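Local coordinates for OxyA protein (Actinoplanes teichomyceticus, PDB 5HH3), which is a haem-containing cytochrome P450 that probably catalyses an oxidative phenolic coupling step in the peptide cyclisation of glycopeptide antibiotic biosynthesis, at residues N190-M193 against T194-K198; R320-R324 against P325-F329; Q260-L263 against L264-K267; D141-R145 against F146-V150. All blocks are in the same frame, centred on the assembly; numbering follows the deposited sequence.

Interaction 1. Residues N190-M193 against T194-K198; sequences NKFM and TYMNK
Asn190 O is gripped by two donors of Thr194: the hydroxyl OG1 at 2.7 Å and the amide N at 3.0 Å. They reach the carbonyl oxygen from opposite faces of its plane, the amide 37° out of it and the hydroxyl less tilted. Thr194 OG1 sits beside its own backbone N (chi1 -53°), which turns the hydroxyl back along the helix to the carbonyl one turn earlier. Met196 N to Phe192 O and Asn197 N to Met193 O continue the i to i+4 ladder, whereas Tyr195 N to Lys191 O is weak.

On another side of the helix, the chain of Met196 bends over one face of the Phe192 ring. CG makes the closer approach, a CH-pi contact 3.9 Å from the ring centroid and displaced toward the rim; SD lies obliquely, 4.7 Å from that centroid, as a Met-aromatic contact. Ala233 and Thr229 of helix 225-256 meet this pair, and Leu169 and Leu173 of helix 163-178 also touch Phe192. Tyr195 turns elsewhere, its OH bonded to Asp165.

Helix 182-205 is thus two-sided here: a polar side satisfies the threonine hydroxyl within the helix itself, while a sulfur-aromatic side packs against neighbouring helices.

Interaction 2. Residues R320-R324 against P325-F329; sequences RNFPR and PEDRF
From Asn321 to Asp327 the backbone folds back on itself, bringing the CA atoms of Phe322 and Asp327 to 5.3 Å. A cis peptide bond precedes Pro323, the third position of a type VIa turn closed by Arg324 N to Asn321 O, and a short 3-10 segment follows at 325-327, where Asp327 N donates to Arg324 O at 3.1 Å.

Across the turn, Arg324 and Glu326 run side by side. The guanidinium grips one oxygen with two nitrogens: NE is 2.8 Å from Glu326 OE1 and NH2 is 3.0 Å from the same atom, both lying close to the guanidinium plane. NE meets OE1 nearly along its C-O bond, while NH2 comes from the syn side but tilted out of the carboxylate plane, which is turned 43° from the guanidinium. The Asn321 amide stacks on that carboxylate with their planes 18° apart; its ND2 donates to a glycerol probably from the crystallisation liquor.

Asp327 CG stands anti to the backbone N (chi1 -178°), and this carries OD2 to the edge of the Phe322 ring, 3.4 Å from CD1. Its oxygens have stronger partners in Arg280 and Arg319, and a water joins OD1 to Asn321 N at 2.6 and 2.9 Å.

The arrangement is consistent with the P450 meander, here tied by Asp327 to the arginine of the ExxR motif, Glu277 to Arg280.

Interaction 3. Residues Q260-L263 against L264-K267; sequences QFAL and LREK
Four successive i to i+4 bonds, from Leu264 N to Gln260 O through Lys267 N to Leu263 O, carry one regular turn to the end of the helix. This is the C-terminal turn of helix 258-266 in the P450 fold, and Lys267 is the first residue to leave helical backbone angles. Just beyond the helix end, Thr270 OG1 bonds to Lys267 O.

On the buried side Phe261 and Leu264 touch three residues apart. Leu264 CG stands anti to the backbone N (chi1 172°), directing CD2 back along the helix to the edge of the Phe261 ring, 3.9 Å from CD1 and near the ring plane. The phenyl ring also packs on Leu253 and Met254 of helix 225-256 and on Ile362 of helix 351-368, so Phe261 joins helix 258-266 to both of these helices.

Arg265 lies along another side. Its CG occupies the position between backbone N and carbonyl carbon (chi1 74°), and a bend at chi2 brings the guanidinium back beside Ala262, with Arg265 NH1 3.5 Å from Ala262 CB. Arg265 CG is likewise 3.5 Å from Ala262 O. His367 and Pro370 touch the same arginine from outside.

The charge is probably balanced in part by a long salt bridge to the next residue: Arg265 NE donates at 3.3 Å to the anti lone pair of Glu266 OE2, which lies 23° out of the guanidinium plane.

Interaction 4. Residues D141-R145 against F146-V150; sequences DFVPR and FGWSV
Phe146 leaves its backbone with CB touching both a carbonyl and a ring: CB is 3.3 Å from Phe142 O and 3.5 Å from Phe142 CD2. Since CG is anti to the backbone N (chi1 179°), the ring swings away beyond CB; CG is 3.9 Å from Phe142 CD2, and CD2 is the last atom to touch that ring. The phenyl planes cross at 46°, neither stacked nor edge-to-face. Farther out, Phe146 packs on Leu247, Ala361 and Leu365.

Phe142 O accepts two amides. Gly147 N, i to i+5, approaches nearly straight, at 2.9 Å, whereas Phe146 N lies well above the carbonyl plane at 3.1 Å. Trp148 N to Val143 O, 3.0 Å, and the weak Ser149 N to Pro144 O repeat the i to i+5 pattern of a pi-type turn. Trp148 turns the CD1 edge of its indole to Val143 O, with Val143 CG1 alongside. A water accepts weakly from Ser149 OG, which bonds to Ser129, and donates to Arg145 O.

Asp141 OD1 caps Val143 N at 3.1 Å. An N-capped first turn widening into pi-type turns opens helix 142-159, here packed among helices 112-136, 225-256 and 351-368 of the P450 helical core.

In the fold
All four contacts are local, yet their surroundings differ. Interactions 1, 3 and 4 are partly buried, 4 nearest the centre of the chain, and interaction 2 is a surface loop. Helix 225-256 is a shared neighbour of interactions 1, 3 and 4; helix 351-368 borders interactions 3 and 4. Interactions 2 and 3 meet directly: Phe329 O lies 2.8 Å from Gln260 NE2, and Phe329 CE2 packs 3.7 Å from Phe261 CE2. Interactions 1 and 2 stand on opposite sides of the chain's centre, about 48 Å apart between centres. Aromatic packing marks the helical contacts; charge pairing and bridging waters stand out in the exposed loop, though interaction 3 has a salt bridge and interaction 4 a water.

Interaction 1. Residues N190-M193 against T194-K198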
loop_
_atom_site.group_PDB
_atom_site.type_symbol
_atom_site.label_atom_id
_atom_site.label_comp_id
_atom_site.label_asym_id
_atom_site.label_seq_id
_atom_site.Cartn_x
_atom_site.Cartn_y
_atom_site.Cartn_z
ATOM N N ASN B 190 -6.300 -7.351 23.615
ATOM C CA ASN B 190 -6.134 -7.364 25.077
ATOM C C ASN B 190 -6.432 -8.724 25.706
ATOM O O ASN B 190 -5.843 -9.080 26.727
ATOM C CB ASN B 190 -7.005 -6.280 25.746
ATOM C CG ASN B 190 -6.539 -4.864 25.426
ATOM O OD1 ASN B 190 -5.376 -4.627 25.089
ATOM N ND2 ASN B 190 -7.454 -3.910 25.537
ATOM N N LYS B 191 -7.343 -9.481 25.102
ATOM C CA LYS B 191 -7.645 -10.830 25.582
ATOM C C LYS B 191 -6.438 -11.740 25.311
ATOM O O LYS B 191 -6.017 -12.499 26.179
ATOM C CB LYS B 191 -8.920 -11.360 24.919
ATOM C CG LYS B 191 -9.614 -12.476 25.678
ATOM C CD LYS B 191 -11.126 -12.329 25.593
ATOM C CE LYS B 191 -11.834 -13.583 26.077
ATOM N NZ LYS B 191 -11.621 -14.743 25.162
ATOM N N PHE B 192 -5.868 -11.622 24.118
ATOM C CA PHE B 192 -4.638 -12.344 23.761
ATOM C C PHE B 192 -3.454 -11.959 24.664
ATOM O O PHE B 192 -2.783 -12.825 25.223
ATOM C CB PHE B 192 -4.297 -12.094 22.289
ATOM C CG PHE B 192 -3.053 -12.787 21.828
ATOM C CD1 PHE B 192 -3.082 -14.125 21.474
ATOM C CD2 PHE B 192 -1.842 -12.103 21.750
ATOM C CE1 PHE B 192 -1.934 -14.777 21.050
ATOM C CE2 PHE B 192 -0.691 -12.747 21.327
ATOM C CZ PHE B 192 -0.738 -14.091 20.979
ATOM N N MET B 193 -3.229 -10.656 24.816
ATOM C CA MET B 193 -2.119 -10.120 25.625
ATOM C C MET B 193 -2.155 -10.480 27.107
ATOM O O MET B 193 -1.107 -10.756 27.694
ATOM C CB MET B 193 -2.062 -8.592 25.500
ATOM C CG MET B 193 -1.571 -8.099 24.151
ATOM S SD MET B 193 0.163 -8.494 23.870
ATOM C CE MET B 193 0.958 -7.502 25.146
ATOM N N THR B 194 -3.344 -10.443 27.711
ATOM C CA THR B 194 -3.504 -10.800 29.120
ATOM C C THR B 194 -3.177 -12.276 29.340
ATOM O O THR B 194 -2.556 -12.628 30.341
ATOM C CB THR B 194 -4.934 -10.513 29.638
ATOM O OG1 THR B 194 -5.287 -9.160 29.343
ATOM C CG2 THR B 194 -5.037 -10.733 31.146
ATOM N N TYR B 195 -3.598 -13.134 28.410
ATOM C CA TYR B 195 -3.242 -14.549 28.478
ATOM C C TYR B 195 -1.710 -14.715 28.385
ATOM O O TYR B 195 -1.100 -15.336 29.255
ATOM C CB TYR B 195 -3.951 -15.350 27.381
ATOM C CG TYR B 195 -3.763 -16.843 27.526
ATOM C CD1 TYR B 195 -2.615 -17.457 27.043
ATOM C CD2 TYR B 195 -4.717 -17.642 28.170
ATOM C CE1 TYR B 195 -2.415 -18.815 27.171
ATOM C CE2 TYR B 195 -4.523 -19.013 28.307
ATOM C CZ TYR B 195 -3.361 -19.587 27.792
ATOM O OH TYR B 195 -3.098 -20.921 27.891
ATOM N N MET B 196 -1.094 -14.124 27.364
ATOM C CA MET B 196 0.359 -14.269 27.154
ATOM C C MET B 196 1.208 -13.686 28.293
ATOM O O MET B 196 2.219 -14.280 28.676
ATOM C CB MET B 196 0.789 -13.644 25.824
ATOM C CG MET B 196 0.212 -14.311 24.586
ATOM S SD MET B 196 0.408 -16.104 24.458
ATOM C CE MET B 196 2.134 -16.240 24.895
ATOM N N ASN B 197 0.790 -12.547 28.841
ATOM C CA ASN B 197 1.485 -11.948 29.980
ATOM C C ASN B 197 1.507 -12.861 31.202
ATOM O O ASN B 197 2.512 -12.918 31.902
ATOM C CB ASN B 197 0.864 -10.602 30.360
ATOM C CG ASN B 197 1.130 -9.511 29.330
ATOM O OD1 ASN B 197 1.988 -9.639 28.458
ATOM N ND2 ASN B 197 0.388 -8.418 29.443
ATOM N N LYS B 198 0.414 -13.579 31.451
ATOM C CA LYS B 198 0.386 -14.584 32.532
ATOM C C LYS B 198 1.334 -15.740 32.226
ATOM O O LYS B 198 2.140 -16.131 33.074
ATOM C CB LYS B 198 -1.030 -15.122 32.764
ATOM C CG LYS B 198 -1.934 -14.131 33.470
ATOM C CD LYS B 198 -3.373 -14.611 33.464
ATOM C CE LYS B 198 -4.291 -13.583 34.099
ATOM N NZ LYS B 198 -5.719 -13.925 33.869
#

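Interaction 2. Residues R320-R324 against P325-F329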
loop_
_atom_site.group_PDB
_atom_site.type_symbol
_atom_site.label_atom_id
_atom_site.label_comp_id
_atom_site.label_asym_id
_atom_site.label_seq_id
_atom_site.Cartn_x
_atom_site.Cartn_y
_atom_site.Cartn_z
ATOM N N ARG B 320 12.304 -21.999 -12.125
ATOM C CA ARG B 320 13.078 -21.260 -13.128
ATOM C C ARG B 320 13.053 -21.890 -14.517
ATOM O O ARG B 320 13.198 -21.176 -15.518
ATOM C CB ARG B 320 14.521 -21.070 -12.673
ATOM C CG ARG B 320 15.376 -22.334 -12.665
ATOM C CD ARG B 320 16.727 -22.021 -12.029
ATOM N NE ARG B 320 17.407 -23.180 -11.455
ATOM C CZ ARG B 320 17.009 -23.849 -10.367
ATOM N NH1 ARG B 320 15.878 -23.538 -9.715
ATOM N NH2 ARG B 320 17.738 -24.867 -9.921
ATOM N N ASN B 321 12.874 -23.201 -14.583
ATOM C CA ASN B 321 12.803 -23.906 -15.877
ATOM C C ASN B 321 11.373 -24.099 -16.429
ATOM O O ASN B 321 11.219 -24.708 -17.458
ATOM C CB ASN B 321 13.558 -25.247 -15.785
ATOM C CG ASN B 321 15.051 -25.059 -15.554
ATOM O OD1 ASN B 321 15.682 -24.216 -16.173
ATOM N ND2 ASN B 321 15.613 -25.830 -14.646
ATOM N N PHE B 322 10.350 -23.563 -15.769
ATOM C CA PHE B 322 8.973 -23.570 -16.305
ATOM C C PHE B 322 8.961 -22.874 -17.674
ATOM O O PHE B 322 9.581 -21.850 -17.791
ATOM C CB PHE B 322 8.037 -22.809 -15.344
ATOM C CG PHE B 322 6.582 -22.879 -15.728
ATOM C CD1 PHE B 322 5.871 -24.069 -15.577
ATOM C CD2 PHE B 322 5.930 -21.778 -16.270
ATOM C CE1 PHE B 322 4.536 -24.154 -15.951
ATOM C CE2 PHE B 322 4.586 -21.863 -16.643
ATOM C CZ PHE B 322 3.895 -23.043 -16.481
ATOM N N PRO B 323 8.307 -23.391 -18.718
ATOM C CA PRO B 323 7.419 -24.563 -18.734
ATOM C C PRO B 323 8.050 -25.864 -19.248
ATOM O O PRO B 323 7.334 -26.787 -19.641
ATOM C CB PRO B 323 6.347 -24.111 -19.709
ATOM C CG PRO B 323 7.136 -23.380 -20.742
ATOM C CD PRO B 323 8.193 -22.620 -19.969
ATOM N N ARG B 324 9.372 -25.968 -19.199
ATOM C CA ARG B 324 10.053 -27.138 -19.743
ATOM C C ARG B 324 9.760 -28.373 -18.879
ATOM O O ARG B 324 9.456 -28.243 -17.680
ATOM C CB ARG B 324 11.566 -26.894 -19.843
ATOM C CG ARG B 324 11.989 -25.717 -20.721
ATOM C CD ARG B 324 13.361 -25.179 -20.304
ATOM N NE ARG B 324 14.360 -26.250 -20.276
ATOM C CZ ARG B 324 15.158 -26.595 -21.288
ATOM N NH1 ARG B 324 15.127 -25.944 -22.459
ATOM N NH2 ARG B 324 16.014 -27.612 -21.129
ATOM N N PRO B 325 9.852 -29.579 -19.471
ATOM C CA PRO B 325 9.580 -30.816 -18.732
ATOM C C PRO B 325 10.293 -30.984 -17.389
ATOM O O PRO B 325 9.705 -31.546 -16.455
ATOM C CB PRO B 325 10.056 -31.904 -19.698
ATOM C CG PRO B 325 9.813 -31.317 -21.041
ATOM C CD PRO B 325 10.143 -29.858 -20.896
ATOM N N GLU B 326 11.542 -30.529 -17.306
ATOM C CA GLU B 326 12.339 -30.669 -16.088
ATOM C C GLU B 326 11.760 -29.931 -14.869
ATOM O O GLU B 326 12.059 -30.314 -13.740
ATOM C CB GLU B 326 13.795 -30.236 -16.321
ATOM C CG GLU B 326 13.987 -28.747 -16.543
ATOM C CD GLU B 326 15.347 -28.403 -17.138
ATOM O OE1 GLU B 326 15.394 -27.706 -18.183
ATOM O OE2 GLU B 326 16.369 -28.834 -16.555
ATOM N N ASP B 327 10.949 -28.892 -15.092
ATOM C CA ASP B 327 10.263 -28.181 -13.993
ATOM C C ASP B 327 9.033 -28.896 -13.407
ATOM O O ASP B 327 8.598 -28.557 -12.293
ATOM C CB ASP B 327 9.845 -26.789 -14.460
ATOM C CG ASP B 327 9.189 -25.984 -13.363
ATOM O OD1 ASP B 327 9.869 -25.694 -12.344
ATOM O OD2 ASP B 327 7.987 -25.664 -13.519
ATOM N N ARG B 328 8.479 -29.877 -14.129
ATOM C CA ARG B 328 7.258 -30.553 -13.688
ATOM C C ARG B 328 7.485 -31.273 -12.363
ATOM O O ARG B 328 8.614 -31.692 -12.047
ATOM C CB ARG B 328 6.739 -31.531 -14.747
ATOM C CG ARG B 328 6.176 -30.844 -15.982
ATOM C CD ARG B 328 5.792 -31.855 -17.051
ATOM N NE ARG B 328 5.533 -31.167 -18.322
ATOM C CZ ARG B 328 5.699 -31.685 -19.538
ATOM N NH1 ARG B 328 6.135 -32.926 -19.711
ATOM N NH2 ARG B 328 5.439 -30.933 -20.604
ATOM N N PHE B 329 6.427 -31.376 -11.567
ATOM C CA PHE B 329 6.513 -32.072 -10.270
ATOM C C PHE B 329 7.005 -33.505 -10.468
ATOM O O PHE B 329 6.423 -34.260 -11.221
ATOM C CB PHE B 329 5.155 -32.080 -9.563
ATOM C CG PHE B 329 5.161 -32.787 -8.255
ATOM C CD1 PHE B 329 6.051 -32.417 -7.261
ATOM C CD2 PHE B 329 4.275 -33.840 -8.012
ATOM C CE1 PHE B 329 6.062 -33.066 -6.038
ATOM C CE2 PHE B 329 4.278 -34.494 -6.790
ATOM C CZ PHE B 329 5.178 -34.119 -5.804
HETATM O O HOH W 1 12.450 -25.321 -12.595
HETATM O O HOH W 2 4.937 -28.121 -18.346
#

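Interaction 3. Residues Q260-L263 against L264-K267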
loop_
_atom_site.group_PDB
_atom_site.type_symbol
_atom_site.label_atom_id
_atom_site.label_comp_id
_atom_site.label_asym_id
_atom_site.label_seq_id
_atom_site.Cartn_x
_atom_site.Cartn_y
_atom_site.Cartn_z
ATOM N N GLN B 260 2.233 -40.229 -7.939
ATOM C CA GLN B 260 3.519 -39.882 -7.322
ATOM C C GLN B 260 3.495 -40.042 -5.806
ATOM O O GLN B 260 4.474 -40.487 -5.216
ATOM C CB GLN B 260 3.928 -38.480 -7.711
ATOM C CG GLN B 260 4.053 -38.322 -9.220
ATOM C CD GLN B 260 5.100 -37.321 -9.606
ATOM O OE1 GLN B 260 6.227 -37.373 -9.122
ATOM N NE2 GLN B 260 4.749 -36.413 -10.491
ATOM N N PHE B 261 2.371 -39.714 -5.181
ATOM C CA PHE B 261 2.232 -39.904 -3.739
ATOM C C PHE B 261 1.980 -41.351 -3.332
ATOM O O PHE B 261 2.226 -41.703 -2.183
ATOM C CB PHE B 261 1.176 -38.965 -3.162
ATOM C CG PHE B 261 1.618 -37.543 -3.157
ATOM C CD1 PHE B 261 2.405 -37.049 -2.122
ATOM C CD2 PHE B 261 1.310 -36.711 -4.217
ATOM C CE1 PHE B 261 2.844 -35.732 -2.137
ATOM C CE2 PHE B 261 1.746 -35.394 -4.232
ATOM C CZ PHE B 261 2.514 -34.904 -3.191
ATOM N N ALA B 262 1.508 -42.188 -4.263
ATOM C CA ALA B 262 1.464 -43.641 -4.036
ATOM C C ALA B 262 2.887 -44.204 -3.911
ATOM O O ALA B 262 3.117 -45.163 -3.186
ATOM C CB ALA B 262 0.702 -44.345 -5.152
ATOM N N LEU B 263 3.826 -43.585 -4.624
ATOM C CA LEU B 263 5.248 -43.906 -4.535
ATOM C C LEU B 263 5.812 -43.519 -3.170
ATOM O O LEU B 263 6.577 -44.269 -2.588
ATOM C CB LEU B 263 6.020 -43.189 -5.653
ATOM C CG LEU B 263 7.122 -43.971 -6.350
ATOM C CD1 LEU B 263 6.545 -45.095 -7.207
ATOM C CD2 LEU B 263 7.952 -43.019 -7.199
ATOM N N LEU B 264 5.445 -42.335 -2.677
ATOM C CA LEU B 264 5.771 -41.926 -1.311
ATOM C C LEU B 264 5.226 -42.908 -0.275
ATOM O O LEU B 264 5.955 -43.279 0.649
ATOM C CB LEU B 264 5.253 -40.512 -0.999
ATOM C CG LEU B 264 5.362 -40.008 0.450
ATOM C CD1 LEU B 264 6.811 -39.949 0.909
ATOM C CD2 LEU B 264 4.709 -38.638 0.584
ATOM N N ARG B 265 3.969 -43.332 -0.393
ATOM C CA ARG B 265 3.424 -44.190 0.668
ATOM C C ARG B 265 3.965 -45.627 0.638
ATOM O O ARG B 265 4.215 -46.186 1.701
ATOM C CB ARG B 265 1.893 -44.144 0.770
ATOM C CG ARG B 265 1.124 -44.855 -0.307
ATOM C CD ARG B 265 -0.199 -45.428 0.184
ATOM N NE ARG B 265 -0.660 -46.385 -0.824
ATOM C CZ ARG B 265 -1.195 -46.071 -2.009
ATOM N NH1 ARG B 265 -1.407 -44.817 -2.372
ATOM N NH2 ARG B 265 -1.542 -47.038 -2.845
ATOM N N GLU B 266 4.187 -46.189 -0.555
ATOM C CA GLU B 266 4.640 -47.593 -0.692
ATOM C C GLU B 266 6.162 -47.769 -0.598
ATOM O O GLU B 266 6.631 -48.724 0.010
ATOM C CB GLU B 266 4.129 -48.220 -2.002
ATOM C CG GLU B 266 2.622 -48.444 -2.051
ATOM C CD GLU B 266 2.118 -49.427 -0.996
ATOM O OE1 GLU B 266 2.746 -50.490 -0.790
ATOM O OE2 GLU B 266 1.079 -49.139 -0.357
ATOM N N LYS B 267 6.931 -46.856 -1.195
ATOM C CA LYS B 267 8.397 -46.971 -1.228
ATOM C C LYS B 267 9.080 -45.669 -0.802
ATOM O O LYS B 267 9.892 -45.126 -1.547
ATOM C CB LYS B 267 8.846 -47.396 -2.627
ATOM C CG LYS B 267 8.365 -48.778 -3.029
ATOM C CD LYS B 267 8.531 -49.027 -4.518
ATOM C CE LYS B 267 7.975 -50.397 -4.870
ATOM N NZ LYS B 267 7.917 -50.609 -6.341
#

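Interaction 4. Residues D141-R145 against F146-V150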
loop_
_atom_site.group_PDB
_atom_site.type_symbol
_atom_site.label_atom_id
_atom_site.label_comp_id
_atom_site.label_asym_id
_atom_site.label_seq_id
_atom_site.Cartn_x
_atom_site.Cartn_y
_atom_site.Cartn_z
ATOM N N ASP B 141 -14.080 -30.094 3.258
ATOM C CA ASP B 141 -13.168 -28.990 2.934
ATOM C C ASP B 141 -11.834 -29.117 3.689
ATOM O O ASP B 141 -11.754 -28.855 4.884
ATOM C CB ASP B 141 -13.826 -27.646 3.242
ATOM C CG ASP B 141 -13.074 -26.460 2.632
ATOM O OD1 ASP B 141 -11.904 -26.579 2.171
ATOM O OD2 ASP B 141 -13.659 -25.367 2.636
ATOM N N PHE B 142 -10.781 -29.476 2.968
ATOM C CA PHE B 142 -9.458 -29.673 3.562
ATOM C C PHE B 142 -8.730 -28.362 3.980
ATOM O O PHE B 142 -7.693 -28.432 4.638
ATOM C CB PHE B 142 -8.570 -30.533 2.640
ATOM C CG PHE B 142 -8.742 -32.018 2.855
ATOM C CD1 PHE B 142 -9.996 -32.603 2.785
ATOM C CD2 PHE B 142 -7.650 -32.832 3.146
ATOM C CE1 PHE B 142 -10.160 -33.963 2.970
ATOM C CE2 PHE B 142 -7.822 -34.194 3.352
ATOM C CZ PHE B 142 -9.073 -34.757 3.260
ATOM N N VAL B 143 -9.255 -27.188 3.615
ATOM C CA VAL B 143 -8.660 -25.915 4.058
ATOM C C VAL B 143 -8.837 -25.737 5.582
ATOM O O VAL B 143 -7.839 -25.653 6.275
ATOM C CB VAL B 143 -9.160 -24.707 3.223
ATOM C CG1 VAL B 143 -8.740 -23.361 3.836
ATOM C CG2 VAL B 143 -8.620 -24.809 1.806
ATOM N N PRO B 144 -10.084 -25.728 6.101
ATOM C CA PRO B 144 -10.249 -25.728 7.563
ATOM C C PRO B 144 -9.907 -27.055 8.250
ATOM O O PRO B 144 -9.263 -27.036 9.296
ATOM C CB PRO B 144 -11.727 -25.389 7.767
ATOM C CG PRO B 144 -12.382 -25.783 6.499
ATOM C CD PRO B 144 -11.379 -25.540 5.421
ATOM N N ARG B 145 -10.302 -28.182 7.661
ATOM C CA ARG B 145 -10.230 -29.472 8.362
ATOM C C ARG B 145 -8.879 -30.174 8.345
ATOM O O ARG B 145 -8.629 -31.011 9.203
ATOM C CB ARG B 145 -11.316 -30.433 7.864
ATOM C CG ARG B 145 -12.706 -29.835 7.871
ATOM C CD ARG B 145 -13.067 -29.351 9.257
ATOM N NE ARG B 145 -14.470 -28.963 9.304
ATOM C CZ ARG B 145 -15.263 -29.016 10.375
ATOM N NH1 ARG B 145 -14.852 -29.487 11.549
ATOM N NH2 ARG B 145 -16.505 -28.601 10.249
ATOM N N PHE B 146 -8.027 -29.873 7.380
ATOM C CA PHE B 146 -6.684 -30.433 7.357
ATOM C C PHE B 146 -5.671 -29.308 7.573
ATOM O O PHE B 146 -4.906 -29.337 8.542
ATOM C CB PHE B 146 -6.459 -31.193 6.046
ATOM C CG PHE B 146 -5.090 -31.801 5.898
ATOM C CD1 PHE B 146 -4.696 -32.864 6.696
ATOM C CD2 PHE B 146 -4.212 -31.342 4.915
ATOM C CE1 PHE B 146 -3.449 -33.445 6.555
ATOM C CE2 PHE B 146 -2.959 -31.923 4.763
ATOM C CZ PHE B 146 -2.579 -32.975 5.593
ATOM N N GLY B 147 -5.679 -28.301 6.704
ATOM C CA GLY B 147 -4.705 -27.223 6.819
ATOM C C GLY B 147 -4.727 -26.522 8.161
ATOM O O GLY B 147 -3.729 -26.535 8.903
ATOM N N TRP B 148 -5.874 -25.942 8.501
ATOM C CA TRP B 148 -5.977 -25.148 9.726
ATOM C C TRP B 148 -6.024 -25.970 11.015
ATOM O O TRP B 148 -5.434 -25.574 12.024
ATOM C CB TRP B 148 -7.150 -24.165 9.630
ATOM C CG TRP B 148 -6.699 -22.989 8.858
ATOM C CD1 TRP B 148 -6.926 -22.710 7.530
ATOM C CD2 TRP B 148 -5.821 -21.977 9.335
ATOM N NE1 TRP B 148 -6.283 -21.562 7.179
ATOM C CE2 TRP B 148 -5.590 -21.087 8.265
ATOM C CE3 TRP B 148 -5.223 -21.722 10.580
ATOM C CZ2 TRP B 148 -4.796 -19.940 8.402
ATOM C CZ3 TRP B 148 -4.428 -20.591 10.717
ATOM C CH2 TRP B 148 -4.229 -19.706 9.633
ATOM N N SER B 149 -6.686 -27.118 10.959
ATOM C CA SER B 149 -6.765 -28.032 12.099
ATOM C C SER B 149 -5.365 -28.433 12.536
ATOM O O SER B 149 -5.019 -28.304 13.709
ATOM C CB SER B 149 -7.575 -29.288 11.736
ATOM O OG SER B 149 -7.535 -30.227 12.779
ATOM N N VAL B 150 -4.560 -28.896 11.588
ATOM C CA VAL B 150 -3.175 -29.275 11.885
ATOM C C VAL B 150 -2.308 -28.061 12.248
ATOM O O VAL B 150 -1.603 -28.105 13.243
ATOM C CB VAL B 150 -2.537 -30.069 10.728
ATOM C CG1 VAL B 150 -1.053 -30.311 10.990
ATOM C CG2 VAL B 150 -3.274 -31.395 10.558
HETATM O O HOH W 3 -9.816 -32.320 11.289
#